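Local coordinates for protein activated BY transcription factor SSRB (Salmonella enterica, PDB 2WNW) that belongs to glycoside hydrolase family 30, pairing a TIM-barrel domain with a beta-sandwich domain, at residues 46-58 against 83-97. Sequence-based numbering, arbitrary orientation.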
ATOM      1  N   ASP A  46       5.575   0.135 -19.467  1.00 17.46           N
ATOM      2  CA  ASP A  46       5.767  -0.176 -20.878  1.00 18.26           C
ATOM      3  C   ASP A  46       4.500  -0.338 -21.713  1.00 16.53           C
ATOM      4  O   ASP A  46       4.571  -0.333 -22.945  1.00 17.27           O
ATOM      5  CB  ASP A  46       6.633  -1.434 -21.018  1.00 19.20           C
ATOM      6  CG  ASP A  46       7.993  -1.280 -20.355  1.00 20.54           C
ATOM      7  OD1 ASP A  46       8.465  -0.130 -20.251  1.00 21.11           O
ATOM      8  OD2 ASP A  46       8.596  -2.299 -19.952  1.00 19.44           O
ATOM      9  N   GLY A  47       3.349  -0.491 -21.064  1.00 15.00           N
ATOM     10  CA  GLY A  47       2.111  -0.637 -21.812  1.00 15.45           C
ATOM     11  C   GLY A  47       1.099  -1.630 -21.260  1.00 16.26           C
ATOM     12  O   GLY A  47       1.207  -2.082 -20.117  1.00 16.22           O
ATOM     13  N   PHE A  48       0.111  -1.962 -22.090  1.00 16.40           N
ATOM     14  CA  PHE A  48      -0.962  -2.894 -21.735  1.00 16.47           C
ATOM     15  C   PHE A  48      -1.282  -3.786 -22.928  1.00 16.68           C
ATOM     16  O   PHE A  48      -1.146  -3.368 -24.080  1.00 17.10           O
ATOM     17  CB  PHE A  48      -2.246  -2.136 -21.356  1.00 16.07           C
ATOM     18  CG  PHE A  48      -2.086  -1.195 -20.202  1.00 17.37           C
ATOM     19  CD1 PHE A  48      -1.435   0.023 -20.363  1.00 18.24           C
ATOM     20  CD2 PHE A  48      -2.566  -1.539 -18.943  1.00 17.55           C
ATOM     21  CE1 PHE A  48      -1.262   0.886 -19.282  1.00 17.51           C
ATOM     22  CE2 PHE A  48      -2.398  -0.687 -17.861  1.00 18.24           C
ATOM     23  CZ  PHE A  48      -1.745   0.529 -18.030  1.00 19.52           C
ATOM     24  N   GLY A  49      -1.720  -5.010 -22.654  1.00 15.90           N
ATOM     25  CA  GLY A  49      -2.065  -5.913 -23.735  1.00 14.05           C
ATOM     26  C   GLY A  49      -2.599  -7.250 -23.264  1.00 15.16           C
ATOM     27  O   GLY A  49      -2.936  -7.420 -22.091  1.00 15.07           O
ATOM     28  N   GLY A  50      -2.677  -8.195 -24.197  1.00 15.53           N
ATOM     29  CA  GLY A  50      -3.170  -9.526 -23.901  1.00 16.69           C
ATOM     30  C   GLY A  50      -2.318 -10.580 -24.588  1.00 18.09           C
ATOM     31  O   GLY A  50      -1.309 -10.253 -25.219  1.00 16.98           O
ATOM     32  N   SER A  51      -2.733 -11.839 -24.505  1.00 17.11           N
ATOM     33  CA  SER A  51      -1.935 -12.911 -25.087  1.00 16.46           C
ATOM     34  C   SER A  51      -2.476 -13.616 -26.316  1.00 17.03           C
ATOM     35  O   SER A  51      -3.676 -13.862 -26.444  1.00 16.43           O
ATOM     36  CB  SER A  51      -1.642 -13.962 -24.018  1.00 15.50           C
ATOM     37  OG  SER A  51      -1.115 -13.364 -22.848  1.00 16.63           O
ATOM     38  N   PHE A  52      -1.553 -13.941 -27.215  1.00 16.48           N
ATOM     39  CA  PHE A  52      -1.857 -14.671 -28.433  1.00 18.95           C
ATOM     40  C   PHE A  52      -1.508 -16.126 -28.121  1.00 19.61           C
ATOM     41  O   PHE A  52      -0.366 -16.425 -27.775  1.00 20.75           O
ATOM     42  CB  PHE A  52      -0.965 -14.219 -29.597  1.00 18.74           C
ATOM     43  CG  PHE A  52      -1.088 -12.762 -29.950  1.00 19.42           C
ATOM     44  CD1 PHE A  52      -0.019 -11.893 -29.747  1.00 18.30           C
ATOM     45  CD2 PHE A  52      -2.249 -12.268 -30.531  1.00 20.51           C
ATOM     46  CE1 PHE A  52      -0.102 -10.553 -30.121  1.00 19.34           C
ATOM     47  CE2 PHE A  52      -2.345 -10.928 -30.909  1.00 20.30           C
ATOM     48  CZ  PHE A  52      -1.268 -10.071 -30.704  1.00 21.32           C
ATOM     49  N   THR A  53      -2.485 -17.019 -28.221  1.00 19.86           N
ATOM     50  CA  THR A  53      -2.249 -18.443 -27.989  1.00 18.24           C
ATOM     51  C   THR A  53      -2.827 -19.182 -29.187  1.00 17.90           C
ATOM     52  O   THR A  53      -3.593 -18.605 -29.956  1.00 17.49           O
ATOM     53  CB  THR A  53      -2.971 -18.952 -26.724  1.00 18.16           C
ATOM     54  OG1 THR A  53      -4.374 -18.681 -26.837  1.00 18.09           O
ATOM     55  CG2 THR A  53      -2.416 -18.273 -25.478  1.00 17.33           C
ATOM     56  N   GLU A  54      -2.461 -20.448 -29.356  1.00 19.55           N
ATOM     57  CA  GLU A  54      -3.004 -21.212 -30.468  1.00 19.52           C
ATOM     58  C   GLU A  54      -4.526 -21.217 -30.342  1.00 19.00           C
ATOM     59  O   GLU A  54      -5.240 -21.132 -31.340  1.00 19.00           O
ATOM     60  CB  GLU A  54      -2.477 -22.650 -30.464  1.00 19.06           C
ATOM     61  CG  GLU A  54      -3.293 -23.581 -31.362  1.00 21.30           C
ATOM     62  CD  GLU A  54      -2.564 -24.856 -31.728  1.00 21.82           C
ATOM     63  OE1 GLU A  54      -1.814 -24.844 -32.729  1.00 24.03           O
ATOM     64  OE2 GLU A  54      -2.736 -25.865 -31.016  1.00 21.29           O
ATOM     65  N   GLY A  55      -5.014 -21.301 -29.107  1.00 19.31           N
ATOM     66  CA  GLY A  55      -6.450 -21.298 -28.882  1.00 20.15           C
ATOM     67  C   GLY A  55      -7.088 -20.027 -29.414  1.00 19.65           C
ATOM     68  O   GLY A  55      -8.070 -20.075 -30.157  1.00 19.65           O
ATOM     69  N   ALA A  56      -6.538 -18.882 -29.025  1.00 19.03           N
ATOM     70  CA  ALA A  56      -7.062 -17.601 -29.484  1.00 18.87           C
ATOM     71  C   ALA A  56      -6.951 -17.505 -31.005  1.00 19.23           C
ATOM     72  O   ALA A  56      -7.846 -16.985 -31.668  1.00 18.77           O
ATOM     73  CB  ALA A  56      -6.297 -16.449 -28.825  1.00 18.93           C
ATOM     74  N   GLY A  57      -5.846 -18.015 -31.548  1.00 18.81           N
ATOM     75  CA  GLY A  57      -5.627 -17.978 -32.984  1.00 18.37           C
ATOM     76  C   GLY A  57      -6.641 -18.797 -33.761  1.00 19.78           C
ATOM     77  O   GLY A  57      -7.160 -18.351 -34.783  1.00 20.48           O
ATOM     78  N   VAL A  58      -6.918 -20.004 -33.281  1.00 19.73           N
ATOM     79  CA  VAL A  58      -7.884 -20.883 -33.934  1.00 21.79           C
ATOM     80  C   VAL A  58      -9.276 -20.256 -33.892  1.00 21.80           C
ATOM     81  O   VAL A  58     -10.035 -20.338 -34.860  1.00 22.08           O
ATOM     82  CB  VAL A  58      -7.901 -22.276 -33.253  1.00 23.76           C
ATOM     83  CG1 VAL A  58      -9.128 -23.066 -33.685  1.00 27.29           C
ATOM     84  CG2 VAL A  58      -6.630 -23.040 -33.628  1.00 24.24           C
ATOM     85  N   TYR A  83      -3.910  -1.723 -27.650  1.00 19.33           N
ATOM     86  CA  TYR A  83      -2.979  -2.633 -26.993  1.00 18.74           C
ATOM     87  C   TYR A  83      -1.565  -2.404 -27.512  1.00 20.08           C
ATOM     88  O   TYR A  83      -1.339  -2.352 -28.721  1.00 19.86           O
ATOM     89  CB  TYR A  83      -3.399  -4.093 -27.213  1.00 18.28           C
ATOM     90  CG  TYR A  83      -4.319  -4.652 -26.139  1.00 17.38           C
ATOM     91  CD1 TYR A  83      -4.622  -6.014 -26.099  1.00 16.49           C
ATOM     92  CD2 TYR A  83      -4.859  -3.829 -25.146  1.00 17.37           C
ATOM     93  CE1 TYR A  83      -5.433  -6.544 -25.098  1.00 17.87           C
ATOM     94  CE2 TYR A  83      -5.676  -4.353 -24.136  1.00 17.23           C
ATOM     95  CZ  TYR A  83      -5.955  -5.713 -24.119  1.00 18.90           C
ATOM     96  OH  TYR A  83      -6.739  -6.247 -23.119  1.00 16.81           O
ATOM     97  N   THR A  84      -0.620  -2.275 -26.585  1.00 18.79           N
ATOM     98  CA  THR A  84       0.772  -2.019 -26.924  1.00 19.38           C
ATOM     99  C   THR A  84       1.731  -3.127 -26.499  1.00 19.89           C
ATOM    100  O   THR A  84       2.923  -3.075 -26.807  1.00 20.83           O
ATOM    101  CB  THR A  84       1.229  -0.687 -26.306  1.00 19.09           C
ATOM    102  OG1 THR A  84       0.973  -0.701 -24.894  1.00 19.45           O
ATOM    103  CG2 THR A  84       0.468   0.467 -26.928  1.00 18.05           C
ATOM    104  N   LEU A  85       1.212  -4.119 -25.785  1.00 18.85           N
ATOM    105  CA  LEU A  85       2.016  -5.253 -25.335  1.00 19.02           C
ATOM    106  C   LEU A  85       1.298  -6.553 -25.679  1.00 18.83           C
ATOM    107  O   LEU A  85       0.099  -6.558 -25.958  1.00 18.97           O
ATOM    108  CB  LEU A  85       2.215  -5.225 -23.816  1.00 18.99           C
ATOM    109  CG  LEU A  85       2.939  -4.071 -23.126  1.00 16.92           C
ATOM    110  CD1 LEU A  85       2.991  -4.349 -21.624  1.00 18.13           C
ATOM    111  CD2 LEU A  85       4.347  -3.929 -23.687  1.00 16.78           C
ATOM    112  N   ALA A  86       2.038  -7.654 -25.636  1.00 18.51           N
ATOM    113  CA  ALA A  86       1.463  -8.965 -25.890  1.00 17.34           C
ATOM    114  C   ALA A  86       2.432 -10.042 -25.432  1.00 16.63           C
ATOM    115  O   ALA A  86       3.639  -9.811 -25.330  1.00 17.08           O
ATOM    116  CB  ALA A  86       1.152  -9.140 -27.376  1.00 17.92           C
ATOM    117  N   ARG A  87       1.890 -11.217 -25.135  1.00 17.04           N
ATOM    118  CA  ARG A  87       2.702 -12.355 -24.728  1.00 15.74           C
ATOM    119  C   ARG A  87       2.211 -13.519 -25.571  1.00 16.68           C
ATOM    120  O   ARG A  87       1.023 -13.606 -25.889  1.00 16.33           O
ATOM    121  CB  ARG A  87       2.518 -12.651 -23.234  1.00 16.00           C
ATOM    122  CG  ARG A  87       3.324 -13.844 -22.703  1.00 16.12           C
ATOM    123  CD  ARG A  87       3.569 -13.698 -21.198  1.00 16.63           C
ATOM    124  NE  ARG A  87       4.233 -14.850 -20.579  1.00 15.55           N
ATOM    125  CZ  ARG A  87       3.597 -15.851 -19.968  1.00 16.34           C
ATOM    126  NH1 ARG A  87       2.270 -15.862 -19.891  1.00 15.58           N
ATOM    127  NH2 ARG A  87       4.289 -16.830 -19.401  1.00 15.98           N
ATOM    128  N   MET A  88       3.130 -14.392 -25.957  1.00 16.85           N
ATOM    129  CA  MET A  88       2.786 -15.552 -26.769  1.00 18.46           C
ATOM    130  C   MET A  88       3.674 -16.722 -26.368  1.00 17.63           C
ATOM    131  O   MET A  88       4.771 -16.530 -25.846  1.00 16.16           O
ATOM    132  CB  MET A  88       2.950 -15.220 -28.253  1.00 19.38           C
ATOM    133  CG  MET A  88       4.289 -14.598 -28.610  1.00 19.92           C
ATOM    134  SD  MET A  88       4.172 -13.738 -30.186  1.00 21.36           S
ATOM    135  CE  MET A  88       5.878 -13.235 -30.436  1.00 20.65           C
ATOM    136  N   PRO A  89       3.205 -17.953 -26.603  1.00 18.86           N
ATOM    137  CA  PRO A  89       3.961 -19.151 -26.252  1.00 18.18           C
ATOM    138  C   PRO A  89       4.953 -19.671 -27.284  1.00 18.43           C
ATOM    139  O   PRO A  89       4.704 -19.618 -28.492  1.00 17.00           O
ATOM    140  CB  PRO A  89       2.858 -20.165 -25.980  1.00 18.40           C
ATOM    141  CG  PRO A  89       1.869 -19.827 -27.056  1.00 20.12           C
ATOM    142  CD  PRO A  89       1.826 -18.304 -27.000  1.00 19.74           C
ATOM    143  N   ILE A  90       6.083 -20.160 -26.780  1.00 17.73           N
ATOM    144  CA  ILE A  90       7.122 -20.773 -27.598  1.00 16.10           C
ATOM    145  C   ILE A  90       6.760 -22.250 -27.421  1.00 15.99           C
ATOM    146  O   ILE A  90       7.000 -22.837 -26.363  1.00 15.09           O
ATOM    147  CB  ILE A  90       8.534 -20.468 -27.033  1.00 16.58           C
ATOM    148  CG1 ILE A  90       8.795 -18.959 -27.099  1.00 15.22           C
ATOM    149  CG2 ILE A  90       9.598 -21.242 -27.814  1.00 16.00           C
ATOM    150  CD1 ILE A  90      10.131 -18.517 -26.501  1.00 16.58           C
ATOM    151  N   GLN A  91       6.163 -22.819 -28.466  1.00 15.82           N
ATOM    152  CA  GLN A  91       5.652 -24.191 -28.488  1.00 16.28           C
ATOM    153  C   GLN A  91       4.316 -24.162 -27.733  1.00 16.19           C
ATOM    154  O   GLN A  91       3.870 -23.101 -27.302  1.00 15.47           O
ATOM    155  CB  GLN A  91       6.642 -25.192 -27.872  1.00 15.98           C
ATOM    156  CG  GLN A  91       7.993 -25.197 -28.596  1.00 15.48           C
ATOM    157  CD  GLN A  91       8.835 -26.435 -28.333  1.00 16.32           C
ATOM    158  OE1 GLN A  91       8.877 -26.957 -27.214  1.00 17.99           O
ATOM    159  NE2 GLN A  91       9.534 -26.896 -29.363  1.00 14.15           N
ATOM    160  N   SER A  92       3.676 -25.311 -27.567  1.00 16.71           N
ATOM    161  CA  SER A  92       2.363 -25.357 -26.927  1.00 16.39           C
ATOM    162  C   SER A  92       2.218 -25.000 -25.444  1.00 16.56           C
ATOM    163  O   SER A  92       3.133 -25.183 -24.641  1.00 16.79           O
ATOM    164  CB  SER A  92       1.748 -26.740 -27.151  1.00 17.01           C
ATOM    165  OG  SER A  92       2.568 -27.748 -26.589  1.00 14.94           O
ATOM    166  N   CYS A  93       1.042 -24.472 -25.106  1.00 16.64           N
ATOM    167  CA  CYS A  93       0.675 -24.149 -23.733  1.00 17.17           C
ATOM    168  C   CYS A  93      -0.664 -24.874 -23.586  1.00 18.27           C
ATOM    169  O   CYS A  93      -1.093 -25.544 -24.529  1.00 18.67           O
ATOM    170  CB  CYS A  93       0.527 -22.630 -23.519  1.00 17.58           C
ATOM    171  SG  CYS A  93      -0.823 -21.805 -24.383  1.00 18.73           S
ATOM    172  N   ASP A  94      -1.326 -24.774 -22.437  1.00 17.34           N
ATOM    173  CA  ASP A  94      -2.596 -25.485 -22.278  1.00 17.56           C
ATOM    174  C   ASP A  94      -3.661 -25.001 -23.256  1.00 18.13           C
ATOM    175  O   ASP A  94      -4.519 -25.777 -23.689  1.00 17.01           O
ATOM    176  CB  ASP A  94      -3.101 -25.397 -20.828  1.00 18.34           C
ATOM    177  CG  ASP A  94      -3.230 -23.976 -20.331  1.00 20.31           C
ATOM    178  OD1 ASP A  94      -2.309 -23.171 -20.584  1.00 19.66           O
ATOM    179  OD2 ASP A  94      -4.244 -23.672 -19.667  1.00 19.26           O
ATOM    180  N   PHE A  95      -3.609 -23.722 -23.615  1.00 17.30           N
ATOM    181  CA  PHE A  95      -4.572 -23.200 -24.567  1.00 17.10           C
ATOM    182  C   PHE A  95      -4.113 -23.465 -25.997  1.00 18.77           C
ATOM    183  O   PHE A  95      -3.776 -22.550 -26.758  1.00 17.48           O
ATOM    184  CB  PHE A  95      -4.827 -21.710 -24.324  1.00 16.86           C
ATOM    185  CG  PHE A  95      -5.827 -21.455 -23.234  1.00 16.15           C
ATOM    186  CD1 PHE A  95      -5.422 -21.315 -21.906  1.00 15.97           C
ATOM    187  CD2 PHE A  95      -7.187 -21.442 -23.527  1.00 15.75           C
ATOM    188  CE1 PHE A  95      -6.363 -21.169 -20.883  1.00 16.28           C
ATOM    189  CE2 PHE A  95      -8.133 -21.298 -22.517  1.00 16.23           C
ATOM    190  CZ  PHE A  95      -7.720 -21.162 -21.190  1.00 17.59           C
ATOM    191  N   SER A  96      -4.100 -24.750 -26.337  1.00 17.15           N
ATOM    192  CA  SER A  96      -3.710 -25.224 -27.659  1.00 18.57           C
ATOM    193  C   SER A  96      -4.609 -26.414 -27.963  1.00 19.87           C
ATOM    194  O   SER A  96      -5.257 -26.950 -27.063  1.00 19.95           O
ATOM    195  CB  SER A  96      -2.249 -25.684 -27.659  1.00 16.85           C
ATOM    196  OG  SER A  96      -1.373 -24.637 -27.276  1.00 17.78           O
ATOM    197  N   LEU A  97      -4.653 -26.820 -29.225  1.00 20.75           N
ATOM    198  CA  LEU A  97      -5.475 -27.957 -29.617  1.00 20.96           C
ATOM    199  C   LEU A  97      -4.838 -29.227 -29.060  1.00 21.17           C
ATOM    200  O   LEU A  97      -5.477 -30.273 -28.968  1.00 21.59           O
ATOM    201  CB  LEU A  97      -5.574 -28.032 -31.142  1.00 20.96           C
ATOM    202  CG  LEU A  97      -6.222 -26.822 -31.826  1.00 21.91           C
ATOM    203  CD1 LEU A  97      -6.202 -27.010 -33.336  1.00 22.92           C
ATOM    204  CD2 LEU A  97      -7.652 -26.653 -31.327  1.00 23.48           C
TER
HETATM  205  O   HOH W   1      -1.927  -7.906 -27.015  1.00 20.64           O
HETATM  206  O   HOH W   2       0.239 -14.096 -20.721  1.00 16.49           O
HETATM  207  O   HOH W   3      -0.460 -22.220 -27.799  1.00 18.70           O
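Phe48 O receives two backbone N-H groups where the parallel strands 48-51 and 85-90 begin to run side by side: Thr84 N lies 2.8 Å from Phe48 O, almost straight out from the carbonyl, and Leu85 N comes from above the carbonyl plane. Thr84 OG1 takes the N-H of Phe48 in return; with chi1 at 54° that hydroxyl sits between its own backbone N and carbonyl carbon, facing the neighbouring strand. Further on, Phe52 N bonds to Arg87 O at 2.9 Å, while Arg87 N to Gly50 O is weak. Between these points water 1 bridges the strands, accepting from Gly50 N and donating to Leu85 O.

The ring of Tyr83 lies flat over Gly49: Gly49 CA is 3.5 Å from the ring centroid, a CH-pi contact. Beyond it, Phe52 CE1 meets Ala86 CB at 3.3 Å. Phe52 O, buried against Met88 CB and Pro89 CD, finds no hydrogen-bond partner.

Past the strands, the first turn of helix 54-61 meets the loop after 85-90. Thr53, the N-cap residue, accepts from Ala56 N through OG1, which is also hydrogen-bonded to Asn332, and Phe95 O accepts from Gly55 N. The extended Glu54 side chain uses the anti lone pair of OE2 for Leu97 N, 2.8 Å away; Arg118 and His122 hold the same carboxylate.

This is the pairing of the first two strands of the TIM barrel. Strand 327-330 closes the barrel beside 48-51, 138-143 continues it beyond 85-90, and Arg87 forms salt bridges with Asp239 and Glu294 at the ends of two further barrel strands.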